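Local structure of esterase (Staphylococcus aureus subsp. aureus USA300_TCH1516, 3D7R) at residues 34-39 against 109-115. The protein is a putative esterase of the alpha/beta hydrolase fold that probably hydrolyses ester bonds. Residues are numbered along the deposited sequence; the frame is centred on the assembly and turned at random.
With DMS (dimethyl sulfoxide), chain I; DMS (dimethyl sulfoxide), chain G.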
loop_
_atom_site.group_PDB
_atom_site.type_symbol
_atom_site.label_atom_id
_atom_site.label_comp_id
_atom_site.label_asym_id
_atom_site.label_seq_id
_atom_site.Cartn_x
_atom_site.Cartn_y
_atom_site.Cartn_z
ATOM N N TYR A 34 5.830 -9.252 -17.019
ATOM C CA TYR A 34 6.702 -8.769 -15.951
ATOM C C TYR A 34 6.701 -9.641 -14.694
ATOM O O TYR A 34 7.126 -9.189 -13.626
ATOM C CB TYR A 34 6.359 -7.317 -15.624
ATOM C CG TYR A 34 6.527 -6.424 -16.823
ATOM C CD1 TYR A 34 7.804 -6.101 -17.297
ATOM C CD2 TYR A 34 5.412 -5.926 -17.511
ATOM C CE1 TYR A 34 7.973 -5.295 -18.421
ATOM C CE2 TYR A 34 5.570 -5.105 -18.643
ATOM C CZ TYR A 34 6.853 -4.801 -19.086
ATOM O OH TYR A 34 7.028 -3.998 -20.187
ATOM N N LEU A 35 6.282 -10.900 -14.854
ATOM C CA LEU A 35 6.121 -11.850 -13.748
ATOM C C LEU A 35 7.384 -12.046 -12.927
ATOM O O LEU A 35 8.463 -12.274 -13.478
ATOM C CB LEU A 35 5.673 -13.215 -14.284
ATOM C CG LEU A 35 5.293 -14.298 -13.274
ATOM C CD1 LEU A 35 4.056 -13.852 -12.466
ATOM C CD2 LEU A 35 5.021 -15.602 -14.006
ATOM N N LEU A 36 7.239 -11.970 -11.605
ATOM C CA LEU A 36 8.279 -12.445 -10.710
ATOM C C LEU A 36 7.713 -13.608 -9.887
ATOM O O LEU A 36 6.794 -13.416 -9.073
ATOM C CB LEU A 36 8.779 -11.314 -9.809
ATOM C CG LEU A 36 9.741 -10.237 -10.345
ATOM C CD1 LEU A 36 10.020 -9.217 -9.228
ATOM C CD2 LEU A 36 11.077 -10.804 -10.885
ATOM N N HIS A 37 8.231 -14.812 -10.128
ATOM C CA HIS A 37 7.779 -16.012 -9.421
ATOM C C HIS A 37 7.946 -15.871 -7.911
ATOM O O HIS A 37 7.096 -16.337 -7.149
ATOM C CB HIS A 37 8.537 -17.271 -9.892
ATOM C CG HIS A 37 8.048 -17.830 -11.194
ATOM N ND1 HIS A 37 8.853 -17.932 -12.311
ATOM C CD2 HIS A 37 6.841 -18.335 -11.555
ATOM C CE1 HIS A 37 8.162 -18.463 -13.307
ATOM N NE2 HIS A 37 6.939 -18.722 -12.872
ATOM N N ASN A 38 9.029 -15.216 -7.480
ATOM C CA ASN A 38 9.283 -15.046 -6.042
ATOM C C ASN A 38 8.335 -14.055 -5.345
ATOM O O ASN A 38 8.482 -13.772 -4.157
ATOM C CB ASN A 38 10.775 -14.727 -5.752
ATOM C CG ASN A 38 11.250 -13.379 -6.337
ATOM O OD1 ASN A 38 10.457 -12.488 -6.651
ATOM N ND2 ASN A 38 12.577 -13.233 -6.471
ATOM N N ARG A 39 7.381 -13.511 -6.094
ATOM C CA ARG A 39 6.362 -12.655 -5.496
ATOM C C ARG A 39 4.965 -13.280 -5.619
ATOM O O ARG A 39 3.964 -12.688 -5.197
ATOM C CB ARG A 39 6.372 -11.266 -6.145
ATOM C CG ARG A 39 7.660 -10.469 -5.925
ATOM C CD ARG A 39 7.488 -9.010 -6.365
ATOM N NE ARG A 39 6.744 -8.243 -5.369
ATOM C CZ ARG A 39 7.253 -7.815 -4.212
ATOM N NH1 ARG A 39 8.513 -8.083 -3.900
ATOM N NH2 ARG A 39 6.497 -7.121 -3.364
ATOM N N LEU A 109 6.295 -9.907 1.724
ATOM C CA LEU A 109 7.272 -9.532 0.699
ATOM C C LEU A 109 7.865 -8.152 0.959
ATOM O O LEU A 109 7.196 -7.268 1.471
ATOM C CB LEU A 109 6.606 -9.503 -0.684
ATOM C CG LEU A 109 6.023 -10.821 -1.193
ATOM C CD1 LEU A 109 5.299 -10.575 -2.519
ATOM C CD2 LEU A 109 7.135 -11.871 -1.348
ATOM N N GLN A 110 9.119 -7.977 0.575
ATOM C CA GLN A 110 9.766 -6.679 0.614
ATOM C C GLN A 110 9.404 -5.927 -0.674
ATOM O O GLN A 110 8.699 -6.495 -1.550
ATOM C CB GLN A 110 11.289 -6.856 0.756
ATOM C CG GLN A 110 11.737 -7.539 2.044
ATOM C CD GLN A 110 11.530 -6.703 3.318
ATOM O OE1 GLN A 110 10.558 -5.957 3.454
ATOM N NE2 GLN A 110 12.433 -6.877 4.280
ATOM N N PRO A 111 9.830 -4.643 -0.799
ATOM C CA PRO A 111 9.504 -3.947 -2.040
ATOM C C PRO A 111 10.047 -4.618 -3.301
ATOM O O PRO A 111 11.171 -5.126 -3.326
ATOM C CB PRO A 111 10.147 -2.566 -1.860
ATOM C CG PRO A 111 10.215 -2.383 -0.380
ATOM C CD PRO A 111 10.543 -3.759 0.140
ATOM N N SER A 112 9.211 -4.598 -4.332
ATOM C CA SER A 112 9.554 -5.045 -5.670
ATOM C C SER A 112 10.512 -4.048 -6.289
ATOM O O SER A 112 10.473 -2.883 -5.932
ATOM C CB SER A 112 8.263 -5.058 -6.494
ATOM O OG SER A 112 8.552 -5.299 -7.838
ATOM N N PRO A 113 11.355 -4.485 -7.248
ATOM C CA PRO A 113 12.125 -3.510 -8.021
ATOM C C PRO A 113 11.219 -2.522 -8.764
ATOM O O PRO A 113 11.639 -1.385 -9.022
ATOM C CB PRO A 113 12.906 -4.380 -9.021
ATOM C CG PRO A 113 12.207 -5.692 -9.026
ATOM C CD PRO A 113 11.646 -5.871 -7.663
ATOM N N PHE A 114 9.995 -2.950 -9.092
ATOM C CA PHE A 114 8.985 -2.100 -9.724
ATOM C C PHE A 114 8.415 -1.076 -8.736
ATOM O O PHE A 114 7.912 -0.017 -9.153
ATOM C CB PHE A 114 7.831 -2.954 -10.293
ATOM C CG PHE A 114 8.141 -3.623 -11.615
ATOM C CD1 PHE A 114 9.455 -3.903 -12.005
ATOM C CD2 PHE A 114 7.115 -3.978 -12.477
ATOM C CE1 PHE A 114 9.735 -4.520 -13.248
ATOM C CE2 PHE A 114 7.388 -4.610 -13.707
ATOM C CZ PHE A 114 8.702 -4.872 -14.086
ATOM N N HIS A 115 8.455 -1.393 -7.439
ATOM C CA HIS A 115 8.107 -0.409 -6.412
ATOM C C HIS A 115 9.154 0.698 -6.394
ATOM O O HIS A 115 8.816 1.868 -6.284
ATOM C CB HIS A 115 8.022 -1.031 -5.013
ATOM C CG HIS A 115 6.724 -1.725 -4.710
ATOM N ND1 HIS A 115 6.667 -3.033 -4.271
ATOM C CD2 HIS A 115 5.445 -1.284 -4.738
ATOM C CE1 HIS A 115 5.405 -3.377 -4.075
ATOM N NE2 HIS A 115 4.644 -2.329 -4.343
HETATM S S DMS I . 6.653 -7.571 -10.332
HETATM O O DMS I . 6.565 -6.417 -8.979
HETATM C C1 DMS I . 5.436 -7.051 -11.572
HETATM C C2 DMS I . 8.170 -7.280 -11.286
HETATM S S DMS G . 4.229 -10.719 -9.356
HETATM O O DMS G . 4.816 -10.673 -11.033
HETATM C C1 DMS G . 2.633 -9.854 -9.255
HETATM C C2 DMS G . 3.686 -12.406 -8.993
#
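Arg39 grips the backbone of Gln110 in a polar contact flanked by an aromatic pair, where the N-terminal loop between helices 30-33 and 46-61 meets the turn leading into helix 113-126 of the alpha/beta hydrolase core. Both terminal nitrogens of Arg39 donate end-on to one carbonyl oxygen, in hydrogen bonds of 2.8 Å from NH1 and 2.9 Å from NH2 to Gln110 O; both are bent (146° and 141° at the hydrogen), and the oxygen lies close to the guanidinium plane. A bend at chi3 turns the guanidinium toward it. Ser112 CB covers the centre of one face, while Leu109 CD1 lies over the opposite face, nearer its rim; NH2 comes only to van der Waals distance of the His115 edge.

That ring is held by its own neighbours, ND1 accepting from Ser112 N (3.0 Å) and NE2 hydrogen-bonded to Asp171 OD2. With Ser112 OG taking the amide of Phe114, Ser112 and His115 form a capping box at the start of the helix. At the other end of the contact, Phe114 and Tyr34 make an offset edge-to-face pair, the edge of Phe114 toward the face of Tyr34, planes at 62°, and Phe114 CE2 reaches Tyr34 CB at 3.5 Å. A dimethyl sulfoxide, probably from the crystallisation liquor, lies between them and Ser112, with one methyl over the Phe114 face and against Leu36 CD1, which also packs on Pro113 CD. The paired bonds and two covered faces probably restrict rotation of the guanidinium.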